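Local coordinates for cytoplasmic export protein 1 (Saccharomyces cerevisiae, PDB 3VWA) that binds tRNA and takes part in its nuclear export, perhaps collecting it from export receptors at the nuclear pore and handing aminoacylated tRNA to the translation machinery, at residues F350-D354 with R355-F359; P323-A326 with I327-L331; N494-N498 with K499-V503. All coordinates share one frame; numbering follows the deposited sequence.

Contact 1: residues F350-D354 with R355-F359; sequences FKLPD and RQVRF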
ATOM      1  N   PHE A 350     -12.869 -10.666 -10.453  1.00 28.24           N
ATOM      2  CA  PHE A 350     -14.351 -10.579 -10.536  1.00 29.47           C
ATOM      3  C   PHE A 350     -14.974 -11.531 -11.559  1.00 31.42           C
ATOM      4  O   PHE A 350     -16.081 -12.043 -11.349  1.00 29.86           O
ATOM      5  CB  PHE A 350     -14.819  -9.117 -10.753  1.00 26.17           C
ATOM      6  CG  PHE A 350     -15.108  -8.372  -9.446  1.00 29.73           C
ATOM      7  CD1 PHE A 350     -16.359  -8.487  -8.826  1.00 29.89           C
ATOM      8  CD2 PHE A 350     -14.114  -7.633  -8.796  1.00 26.61           C
ATOM      9  CE1 PHE A 350     -16.646  -7.867  -7.604  1.00 29.37           C
ATOM     10  CE2 PHE A 350     -14.401  -6.989  -7.580  1.00 30.17           C
ATOM     11  CZ  PHE A 350     -15.669  -7.087  -6.985  1.00 27.12           C
ATOM     12  N   LYS A 351     -14.242 -11.801 -12.635  1.00 36.33           N
ATOM     13  CA  LYS A 351     -14.653 -12.779 -13.634  1.00 37.03           C
ATOM     14  C   LYS A 351     -14.449 -14.211 -13.129  1.00 40.25           C
ATOM     15  O   LYS A 351     -15.002 -15.135 -13.700  1.00 40.67           O
ATOM     16  CB  LYS A 351     -13.830 -12.647 -14.922  1.00 39.94           C
ATOM     17  CG  LYS A 351     -13.927 -11.358 -15.720  1.00 46.08           C
ATOM     18  CD  LYS A 351     -13.117 -11.546 -16.998  1.00 50.11           C
ATOM     19  CE  LYS A 351     -13.466 -10.535 -18.076  1.00 56.04           C
ATOM     20  NZ  LYS A 351     -12.771  -9.226 -17.879  1.00 54.64           N
ATOM     21  N   LEU A 352     -13.645 -14.420 -12.087  1.00 42.94           N
ATOM     22  CA  LEU A 352     -13.465 -15.798 -11.562  1.00 45.02           C
ATOM     23  C   LEU A 352     -14.755 -16.404 -11.002  1.00 46.95           C
ATOM     24  O   LEU A 352     -15.450 -15.765 -10.241  1.00 46.85           O
ATOM     25  CB  LEU A 352     -12.415 -15.846 -10.475  1.00 44.04           C
ATOM     26  CG  LEU A 352     -10.998 -15.749 -10.967  1.00 46.19           C
ATOM     27  CD1 LEU A 352     -10.159 -15.523  -9.735  1.00 42.66           C
ATOM     28  CD2 LEU A 352     -10.608 -17.035 -11.697  1.00 45.22           C
ATOM     29  N   PRO A 353     -15.082 -17.648 -11.378  1.00 51.68           N
ATOM     30  CA  PRO A 353     -16.386 -18.037 -10.829  1.00 50.53           C
ATOM     31  C   PRO A 353     -16.308 -18.541  -9.383  1.00 50.72           C
ATOM     32  O   PRO A 353     -17.327 -18.976  -8.839  1.00 58.65           O
ATOM     33  CB  PRO A 353     -16.900 -19.107 -11.827  1.00 47.88           C
ATOM     34  CG  PRO A 353     -16.046 -18.932 -13.056  1.00 53.22           C
ATOM     35  CD  PRO A 353     -14.700 -18.460 -12.547  1.00 49.05           C
ATOM     36  N   ASP A 354     -15.134 -18.448  -8.751  1.00 47.18           N
ATOM     37  CA  ASP A 354     -15.007 -18.880  -7.353  1.00 44.85           C
ATOM     38  C   ASP A 354     -15.752 -18.005  -6.315  1.00 35.90           C
ATOM     39  O   ASP A 354     -15.511 -16.824  -6.210  1.00 33.35           O
ATOM     40  CB  ASP A 354     -13.553 -19.019  -6.932  1.00 46.16           C
ATOM     41  CG  ASP A 354     -13.404 -19.966  -5.782  1.00 49.23           C
ATOM     42  OD1 ASP A 354     -13.038 -19.554  -4.671  1.00 57.22           O
ATOM     43  OD2 ASP A 354     -13.727 -21.144  -5.984  1.00 56.43           O
ATOM     44  N   ARG A 355     -16.607 -18.639  -5.538  1.00 31.87           N
ATOM     45  CA  ARG A 355     -17.467 -18.010  -4.537  1.00 33.29           C
ATOM     46  C   ARG A 355     -16.672 -17.390  -3.395  1.00 32.72           C
ATOM     47  O   ARG A 355     -16.973 -16.309  -2.930  1.00 37.40           O
ATOM     48  CB  ARG A 355     -18.325 -19.120  -3.946  1.00 38.33           C
ATOM     49  CG  ARG A 355     -19.643 -18.721  -3.340  1.00 41.06           C
ATOM     50  CD  ARG A 355     -20.665 -18.986  -4.411  1.00 43.71           C
ATOM     51  NE  ARG A 355     -21.254 -20.302  -4.318  1.00 39.38           N
ATOM     52  CZ  ARG A 355     -21.923 -20.907  -5.299  1.00 44.04           C
ATOM     53  NH1 ARG A 355     -22.414 -22.130  -5.098  1.00 46.59           N
ATOM     54  NH2 ARG A 355     -22.098 -20.315  -6.480  1.00 43.18           N
ATOM     55  N   GLN A 356     -15.656 -18.100  -2.929  1.00 31.55           N
ATOM     56  CA  GLN A 356     -14.839 -17.626  -1.834  1.00 31.08           C
ATOM     57  C   GLN A 356     -13.977 -16.401  -2.217  1.00 29.01           C
ATOM     58  O   GLN A 356     -13.636 -15.562  -1.373  1.00 26.48           O
ATOM     59  CB  GLN A 356     -13.989 -18.814  -1.334  1.00 32.68           C
ATOM     60  CG  GLN A 356     -14.841 -19.905  -0.658  1.00 34.63           C
ATOM     61  CD  GLN A 356     -15.927 -19.358   0.292  1.00 37.15           C
ATOM     62  OE1 GLN A 356     -15.662 -18.530   1.187  1.00 44.28           O
ATOM     63  NE2 GLN A 356     -17.164 -19.845   0.113  1.00 37.52           N
ATOM     64  N   VAL A 357     -13.600 -16.331  -3.489  1.00 25.58           N
ATOM     65  CA  VAL A 357     -12.971 -15.167  -4.030  1.00 27.35           C
ATOM     66  C   VAL A 357     -13.924 -13.959  -3.955  1.00 28.43           C
ATOM     67  O   VAL A 357     -13.560 -12.896  -3.467  1.00 27.11           O
ATOM     68  CB  VAL A 357     -12.526 -15.375  -5.507  1.00 27.49           C
ATOM     69  CG1 VAL A 357     -12.128 -14.059  -6.138  1.00 25.62           C
ATOM     70  CG2 VAL A 357     -11.334 -16.344  -5.590  1.00 31.71           C
ATOM     71  N   ARG A 358     -15.108 -14.141  -4.513  1.00 29.57           N
ATOM     72  CA  ARG A 358     -16.114 -13.110  -4.587  1.00 30.81           C
ATOM     73  C   ARG A 358     -16.505 -12.607  -3.167  1.00 29.34           C
ATOM     74  O   ARG A 358     -16.602 -11.406  -2.967  1.00 27.33           O
ATOM     75  CB  ARG A 358     -17.342 -13.617  -5.350  1.00 27.24           C
ATOM     76  CG  ARG A 358     -18.481 -12.602  -5.374  1.00 31.00           C
ATOM     77  CD  ARG A 358     -18.109 -11.340  -6.150  1.00 30.17           C
ATOM     78  NE  ARG A 358     -17.931 -11.609  -7.586  1.00 30.30           N
ATOM     79  CZ  ARG A 358     -18.917 -11.726  -8.491  1.00 34.78           C
ATOM     80  NH1 ARG A 358     -18.620 -11.921  -9.794  1.00 32.18           N
ATOM     81  NH2 ARG A 358     -20.196 -11.610  -8.109  1.00 28.62           N
ATOM     82  N   PHE A 359     -16.682 -13.493  -2.185  1.00 28.31           N
ATOM     83  CA  PHE A 359     -16.888 -12.988  -0.798  1.00 29.69           C
ATOM     84  C   PHE A 359     -15.707 -12.055  -0.386  1.00 29.68           C
ATOM     85  O   PHE A 359     -15.874 -11.003   0.262  1.00 25.40           O
ATOM     86  CB  PHE A 359     -16.946 -14.156   0.191  1.00 30.42           C
ATOM     87  CG  PHE A 359     -18.282 -14.891   0.243  1.00 32.45           C
ATOM     88  CD1 PHE A 359     -19.458 -14.241   0.663  1.00 32.37           C
ATOM     89  CD2 PHE A 359     -18.351 -16.265  -0.066  1.00 29.19           C
ATOM     90  CE1 PHE A 359     -20.668 -14.950   0.750  1.00 30.45           C
ATOM     91  CE2 PHE A 359     -19.563 -16.954  -0.012  1.00 28.91           C
ATOM     92  CZ  PHE A 359     -20.716 -16.298   0.413  1.00 29.48           C
TER
HETATM   93  O   HOH W   1     -15.353 -13.122  -8.076  1.00 27.42           O
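Arg358 brings NE and CD obliquely to the CD1-CE1 border of the Phe350 ring, with NE 3.7 Å from Phe350 CD1, across the turn that joins helix 342-351 to helix 355-368. The two side chains run at about a right angle to each other, while the planes of ring and guanidinium differ by 30°. Bends at chi2 and chi3 fold the arginine back toward the preceding helix, where NH1 donates to Phe350 O at 3.0 Å. This bond is fairly straight, 158° at the hydrogen, and lies in both the guanidinium plane and the carbonyl plane, which, with the water on NE, limits the rotation of the guanidinium. That water, 3.0 Å from Arg358 NE, also makes a weak bond to Leu352 O, so one direct bond and a weaker water bridge join the arginine to the turn.

Asp354 is the N-cap of the second helix. Its CG stands anti to the backbone N (chi1 -156°), which brings OD1 near the start of the helix, where Val357 N donates to it in a weak, 3.5 Å capping bond. The regular helical pattern opens with Arg358 N to Asp354 O at 3.2 Å. On the flank, Val357 CG2 packs on Asp354 CB at 3.7 Å, and Val357 CG1 looks toward Leu352 CD1.

Helix 374-387 packs on this corner through Phe385 and Ile381 on Phe350 and His384 on Arg358. Helix 394-407 touches Arg358 through Leu396, Asp391 forms a salt bridge with Arg355, and Val357 faces helix 321-335.

Contact 2: residues P323-A326 with I327-L331; sequences PFLA and IVLDL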
ATOM      1  N   PRO A 323      -6.192 -16.902  -0.256  1.00 28.23           N
ATOM      2  CA  PRO A 323      -5.221 -16.357   0.729  1.00 27.58           C
ATOM      3  C   PRO A 323      -4.270 -15.306   0.177  1.00 25.28           C
ATOM      4  O   PRO A 323      -4.074 -14.296   0.827  1.00 24.78           O
ATOM      5  CB  PRO A 323      -4.450 -17.581   1.244  1.00 28.88           C
ATOM      6  CG  PRO A 323      -5.156 -18.776   0.680  1.00 32.21           C
ATOM      7  CD  PRO A 323      -6.068 -18.350  -0.450  1.00 28.71           C
ATOM      8  N   PHE A 324      -3.699 -15.529  -1.019  1.00 24.50           N
ATOM      9  CA  PHE A 324      -2.772 -14.595  -1.615  1.00 24.24           C
ATOM     10  C   PHE A 324      -3.477 -13.272  -1.928  1.00 24.27           C
ATOM     11  O   PHE A 324      -2.915 -12.210  -1.721  1.00 25.03           O
ATOM     12  CB  PHE A 324      -2.147 -15.126  -2.958  1.00 22.72           C
ATOM     13  CG  PHE A 324      -1.202 -16.319  -2.803  1.00 22.81           C
ATOM     14  CD1 PHE A 324      -0.969 -16.929  -1.565  1.00 20.89           C
ATOM     15  CD2 PHE A 324      -0.583 -16.871  -3.943  1.00 22.11           C
ATOM     16  CE1 PHE A 324      -0.084 -18.027  -1.423  1.00 20.35           C
ATOM     17  CE2 PHE A 324       0.280 -17.959  -3.832  1.00 21.76           C
ATOM     18  CZ  PHE A 324       0.518 -18.559  -2.575  1.00 22.12           C
ATOM     19  N   LEU A 325      -4.690 -13.333  -2.452  1.00 23.06           N
ATOM     20  CA  LEU A 325      -5.383 -12.085  -2.869  1.00 21.62           C
ATOM     21  C   LEU A 325      -5.713 -11.314  -1.592  1.00 22.78           C
ATOM     22  O   LEU A 325      -5.738 -10.058  -1.591  1.00 25.46           O
ATOM     23  CB  LEU A 325      -6.669 -12.443  -3.572  1.00 22.40           C
ATOM     24  CG  LEU A 325      -7.113 -11.949  -4.937  1.00 28.10           C
ATOM     25  CD1 LEU A 325      -8.596 -12.254  -5.122  1.00 30.50           C
ATOM     26  CD2 LEU A 325      -6.865 -10.459  -5.192  1.00 27.68           C
ATOM     27  N   ALA A 326      -5.973 -12.037  -0.496  1.00 22.10           N
ATOM     28  CA  ALA A 326      -6.262 -11.383   0.816  1.00 23.48           C
ATOM     29  C   ALA A 326      -5.053 -10.567   1.280  1.00 25.73           C
ATOM     30  O   ALA A 326      -5.178  -9.400   1.727  1.00 31.10           O
ATOM     31  CB  ALA A 326      -6.708 -12.413   1.889  1.00 22.29           C
ATOM     32  N   ILE A 327      -3.866 -11.115   1.064  1.00 25.01           N
ATOM     33  CA  ILE A 327      -2.655 -10.406   1.403  1.00 25.15           C
ATOM     34  C   ILE A 327      -2.522  -9.171   0.560  1.00 28.84           C
ATOM     35  O   ILE A 327      -2.107  -8.112   1.038  1.00 29.90           O
ATOM     36  CB  ILE A 327      -1.446 -11.300   1.137  1.00 27.14           C
ATOM     37  CG1 ILE A 327      -1.677 -12.712   1.698  1.00 35.95           C
ATOM     38  CG2 ILE A 327      -0.147 -10.706   1.594  1.00 23.69           C
ATOM     39  CD1 ILE A 327      -1.552 -12.837   3.185  1.00 40.01           C
ATOM     40  N   VAL A 328      -2.802  -9.299  -0.733  1.00 28.60           N
ATOM     41  CA  VAL A 328      -2.530  -8.200  -1.615  1.00 27.90           C
ATOM     42  C   VAL A 328      -3.524  -7.062  -1.253  1.00 26.77           C
ATOM     43  O   VAL A 328      -3.130  -5.896  -1.163  1.00 25.24           O
ATOM     44  CB  VAL A 328      -2.632  -8.644  -3.087  1.00 26.94           C
ATOM     45  CG1 VAL A 328      -3.036  -7.496  -3.978  1.00 27.80           C
ATOM     46  CG2 VAL A 328      -1.311  -9.208  -3.571  1.00 29.09           C
ATOM     47  N   LEU A 329      -4.789  -7.419  -1.064  1.00 28.68           N
ATOM     48  CA  LEU A 329      -5.857  -6.423  -0.804  1.00 28.97           C
ATOM     49  C   LEU A 329      -5.620  -5.733   0.509  1.00 26.34           C
ATOM     50  O   LEU A 329      -5.803  -4.521   0.593  1.00 25.40           O
ATOM     51  CB  LEU A 329      -7.263  -7.041  -0.746  1.00 27.24           C
ATOM     52  CG  LEU A 329      -7.841  -7.596  -2.029  1.00 31.39           C
ATOM     53  CD1 LEU A 329      -9.045  -8.500  -1.714  1.00 29.63           C
ATOM     54  CD2 LEU A 329      -8.154  -6.417  -2.939  1.00 28.60           C
ATOM     55  N   ASP A 330      -5.232  -6.515   1.513  1.00 26.20           N
ATOM     56  CA  ASP A 330      -4.780  -5.973   2.807  1.00 28.70           C
ATOM     57  C   ASP A 330      -3.589  -5.050   2.675  1.00 29.49           C
ATOM     58  O   ASP A 330      -3.641  -3.905   3.078  1.00 28.53           O
ATOM     59  CB  ASP A 330      -4.430  -7.086   3.827  1.00 27.16           C
ATOM     60  CG  ASP A 330      -3.975  -6.516   5.203  1.00 29.04           C
ATOM     61  OD1 ASP A 330      -3.233  -7.212   5.930  1.00 31.15           O
ATOM     62  OD2 ASP A 330      -4.375  -5.390   5.592  1.00 31.63           O
ATOM     63  N   LEU A 331      -2.499  -5.524   2.097  1.00 31.29           N
ATOM     64  CA  LEU A 331      -1.272  -4.725   2.154  1.00 30.80           C
ATOM     65  C   LEU A 331      -1.310  -3.497   1.246  1.00 28.98           C
ATOM     66  O   LEU A 331      -0.660  -2.501   1.560  1.00 28.94           O
ATOM     67  CB  LEU A 331      -0.048  -5.573   1.858  1.00 29.56           C
ATOM     68  CG  LEU A 331       0.286  -6.632   2.908  1.00 33.18           C
ATOM     69  CD1 LEU A 331       1.495  -7.380   2.410  1.00 31.20           C
ATOM     70  CD2 LEU A 331       0.545  -6.021   4.289  1.00 31.37           C
TER
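The backbone from Pro323 to Asp330 is regular alpha helix, in which Ile327 N, Val328 N, Leu329 N and Asp330 N bond in turn to the carbonyls of Pro323, Phe324, Leu325 and Ala326. The later two bonds, Leu329 N to Leu325 O and Asp330 N to Ala326 O, are 2.9 Å each and straighter than the first two.

Ile327 bends back over the preceding turn. Its CG1 lies beside the backbone N (chi1 -46°) and comes down on Pro323 O at 3.0 Å, a close approach of a methylene to a carbonyl oxygen that already accepts from Ile327 N; CD1 follows at 3.7 Å from Pro323 O. Leu329 sits in a similar way one turn above Leu325, its CG 3.3 Å from Leu325 O, while Leu325 CD2 reaches the same CG at 4.4 Å, a loose apolar touch. Val328 rests its CB near the carbonyls of Phe324 and Leu325. Asp330 brings only its CB to Ala326 O, at 3.2 Å; with CG anti to the backbone N, the carboxylate is carried off the helix to Tyr269 and Arg273, which give OD1 a hydrogen bond and a salt bridge.

Different neighbours take the different sides of the helix. Phe324 and Val328 meet Leu292 of helix 283-303, Phe324 also touches helix 255-271, Leu325 packs on Leu345 and Ser349 of helix 342-351, and Leu329 on Leu360 and Tyr364 of helix 355-368. This is consistent with a layer of the alpha-helical, HEAT-like array that follows the kinase-like domain.

Contact 3: residues N494-N498 with K499-V503; sequences NTIAN and KILTV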
ATOM      1  N   ASN A 494     -49.678  15.455   0.243  1.00 27.25           N
ATOM      2  CA  ASN A 494     -50.433  15.035  -0.887  1.00 28.78           C
ATOM      3  C   ASN A 494     -50.266  13.546  -1.234  1.00 25.07           C
ATOM      4  O   ASN A 494     -51.215  12.851  -1.531  1.00 24.71           O
ATOM      5  CB  ASN A 494     -50.009  15.869  -2.066  1.00 33.33           C
ATOM      6  CG  ASN A 494     -51.127  16.045  -3.021  1.00 38.09           C
ATOM      7  OD1 ASN A 494     -51.235  15.317  -4.013  1.00 38.49           O
ATOM      8  ND2 ASN A 494     -52.025  16.973  -2.690  1.00 44.16           N
ATOM      9  N   THR A 495     -49.038  13.069  -1.206  1.00 23.35           N
ATOM     10  CA  THR A 495     -48.805  11.677  -1.542  1.00 26.02           C
ATOM     11  C   THR A 495     -49.307  10.783  -0.412  1.00 24.44           C
ATOM     12  O   THR A 495     -49.907   9.780  -0.661  1.00 28.35           O
ATOM     13  CB  THR A 495     -47.317  11.454  -1.829  1.00 25.72           C
ATOM     14  OG1 THR A 495     -46.922  12.437  -2.799  1.00 24.55           O
ATOM     15  CG2 THR A 495     -47.063   9.991  -2.311  1.00 24.61           C
ATOM     16  N   ILE A 496     -49.106  11.203   0.831  1.00 24.74           N
ATOM     17  CA  ILE A 496     -49.672  10.518   1.965  1.00 24.27           C
ATOM     18  C   ILE A 496     -51.158  10.251   1.770  1.00 23.61           C
ATOM     19  O   ILE A 496     -51.593   9.101   1.855  1.00 26.91           O
ATOM     20  CB  ILE A 496     -49.372  11.279   3.291  1.00 24.46           C
ATOM     21  CG1 ILE A 496     -47.873  11.077   3.631  1.00 24.29           C
ATOM     22  CG2 ILE A 496     -50.242  10.760   4.444  1.00 21.82           C
ATOM     23  CD1 ILE A 496     -47.304  12.277   4.376  1.00 23.73           C
ATOM     24  N   ALA A 497     -51.906  11.309   1.495  1.00 24.72           N
ATOM     25  CA  ALA A 497     -53.342  11.305   1.289  1.00 25.66           C
ATOM     26  C   ALA A 497     -53.798  10.579   0.028  1.00 27.79           C
ATOM     27  O   ALA A 497     -54.862   9.936   0.053  1.00 28.35           O
ATOM     28  CB  ALA A 497     -53.806  12.752   1.208  1.00 26.09           C
ATOM     29  N   ASN A 498     -53.024  10.715  -1.058  1.00 26.19           N
ATOM     30  CA  ASN A 498     -53.341  10.092  -2.354  1.00 31.34           C
ATOM     31  C   ASN A 498     -53.068   8.603  -2.247  1.00 30.21           C
ATOM     32  O   ASN A 498     -53.629   7.844  -3.002  1.00 27.67           O
ATOM     33  CB  ASN A 498     -52.357  10.543  -3.476  1.00 37.87           C
ATOM     34  CG  ASN A 498     -52.768  11.831  -4.203  1.00 50.86           C
ATOM     35  OD1 ASN A 498     -53.187  12.845  -3.591  1.00 53.25           O
ATOM     36  ND2 ASN A 498     -52.623  11.801  -5.551  1.00 48.99           N
ATOM     37  N   LYS A 499     -52.113   8.198  -1.407  1.00 29.83           N
ATOM     38  CA  LYS A 499     -51.491   6.888  -1.629  1.00 27.72           C
ATOM     39  C   LYS A 499     -50.944   6.151  -0.415  1.00 25.83           C
ATOM     40  O   LYS A 499     -51.273   4.998  -0.181  1.00 24.51           O
ATOM     41  CB  LYS A 499     -50.348   7.074  -2.648  1.00 32.81           C
ATOM     42  CG  LYS A 499     -49.595   5.794  -2.999  1.00 35.83           C
ATOM     43  CD  LYS A 499     -48.551   6.093  -4.061  1.00 44.38           C
ATOM     44  CE  LYS A 499     -49.219   6.380  -5.412  1.00 48.60           C
ATOM     45  NZ  LYS A 499     -48.391   5.768  -6.486  1.00 46.56           N
ATOM     46  N   ILE A 500     -50.073   6.799   0.356  1.00 24.91           N
ATOM     47  CA  ILE A 500     -49.326   6.091   1.445  1.00 22.70           C
ATOM     48  C   ILE A 500     -50.215   5.574   2.607  1.00 25.47           C
ATOM     49  O   ILE A 500     -49.918   4.493   3.218  1.00 21.56           O
ATOM     50  CB  ILE A 500     -48.175   7.003   1.989  1.00 24.25           C
ATOM     51  CG1 ILE A 500     -47.333   7.570   0.835  1.00 24.42           C
ATOM     52  CG2 ILE A 500     -47.269   6.256   2.917  1.00 24.15           C
ATOM     53  CD1 ILE A 500     -46.842   6.495  -0.108  1.00 20.20           C
ATOM     54  N   LEU A 501     -51.305   6.295   2.923  1.00 23.13           N
ATOM     55  CA  LEU A 501     -52.203   5.827   4.019  1.00 24.66           C
ATOM     56  C   LEU A 501     -52.677   4.398   3.860  1.00 24.72           C
ATOM     57  O   LEU A 501     -52.633   3.649   4.817  1.00 27.61           O
ATOM     58  CB  LEU A 501     -53.427   6.714   4.214  1.00 26.41           C
ATOM     59  CG  LEU A 501     -53.154   8.182   4.543  1.00 31.79           C
ATOM     60  CD1 LEU A 501     -54.488   8.887   4.708  1.00 29.54           C
ATOM     61  CD2 LEU A 501     -52.301   8.297   5.821  1.00 28.43           C
ATOM     62  N   THR A 502     -53.114   4.047   2.648  1.00 23.64           N
ATOM     63  CA  THR A 502     -53.550   2.717   2.305  1.00 24.04           C
ATOM     64  C   THR A 502     -52.435   1.702   2.011  1.00 25.61           C
ATOM     65  O   THR A 502     -52.706   0.499   1.873  1.00 24.18           O
ATOM     66  CB  THR A 502     -54.591   2.750   1.154  1.00 24.62           C
ATOM     67  OG1 THR A 502     -54.139   3.597   0.087  1.00 27.13           O
ATOM     68  CG2 THR A 502     -55.888   3.291   1.625  1.00 24.25           C
ATOM     69  N   VAL A 503     -51.183   2.165   1.883  1.00 28.12           N
ATOM     70  CA  VAL A 503     -50.018   1.267   1.949  1.00 24.69           C
ATOM     71  C   VAL A 503     -49.764   0.864   3.419  1.00 27.47           C
ATOM     72  O   VAL A 503     -49.462  -0.282   3.712  1.00 25.29           O
ATOM     73  CB  VAL A 503     -48.717   1.924   1.417  1.00 26.29           C
ATOM     74  CG1 VAL A 503     -47.535   1.009   1.744  1.00 26.65           C
ATOM     75  CG2 VAL A 503     -48.798   2.250  -0.096  1.00 23.91           C
TER
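Ile500 N donates to Thr495 O at 3.2 Å and Leu501 N to Ile496 O at 3.0 Å, nearly straight i to i+5 backbone bonds that make a wider, pi-type turn around 496-498 in helix 493-504. Lys499 N is shared weakly between Thr495 O and Ile496 O. With Lys499 off the helical phi (-152°), the short axes of 494-498 and 499-503 stand 52° apart.

Apolar packing follows the same spacing of five. Ile496 CG2 presses on Leu501 CD2 at 3.5 Å, tighter than usual for two methyl groups; CG of Leu501, held beside its backbone N (chi1 -59°), also rests 3.2 Å from Ile496 O. Thr495 turns its methyl CG2 toward Ile500 CG1 at 4.0 Å, the side chains crossing obliquely, and Ile500 CB sits over Ile496 CA.

Polar ends lead elsewhere. Thr495 OG1 bonds Asp492, just ahead of the helix, and Lys499 NZ bonds Asn459 on helix 454-469. Thr502 OG1 donates to Lys499 O at 3.2 Å from above the carbonyl plane.

Ile496 and Ile500 both pack on Tyr526 of helix 513-536, and Leu501 on Leu530 of the same helix. Paired in this way, helix 493-504 and the one that follows it form the second of the two HEAT repeats assigned to this protein.

Following the chain, contact 2 comes first, within helix 321-335; contact 1 spans the turn from helix 342-351 into helix 355-368; contact 3 lies far downstream, in helix 493-504 near the C-terminal end. Each joins directly consecutive segments, so none closes a long loop, and they follow in series without nesting or crossing. Contacts 1 and 2 touch, with Val357 CG1 4.1 Å from Leu325 CD1, and their centres lie 14 Å apart: together they tie the turn between two helices to the helix before them. Contact 3 stands alone, its nearest atoms about 31 Å from contact 1 and about 40 Å from contact 2, toward the C-terminal end of the helical array.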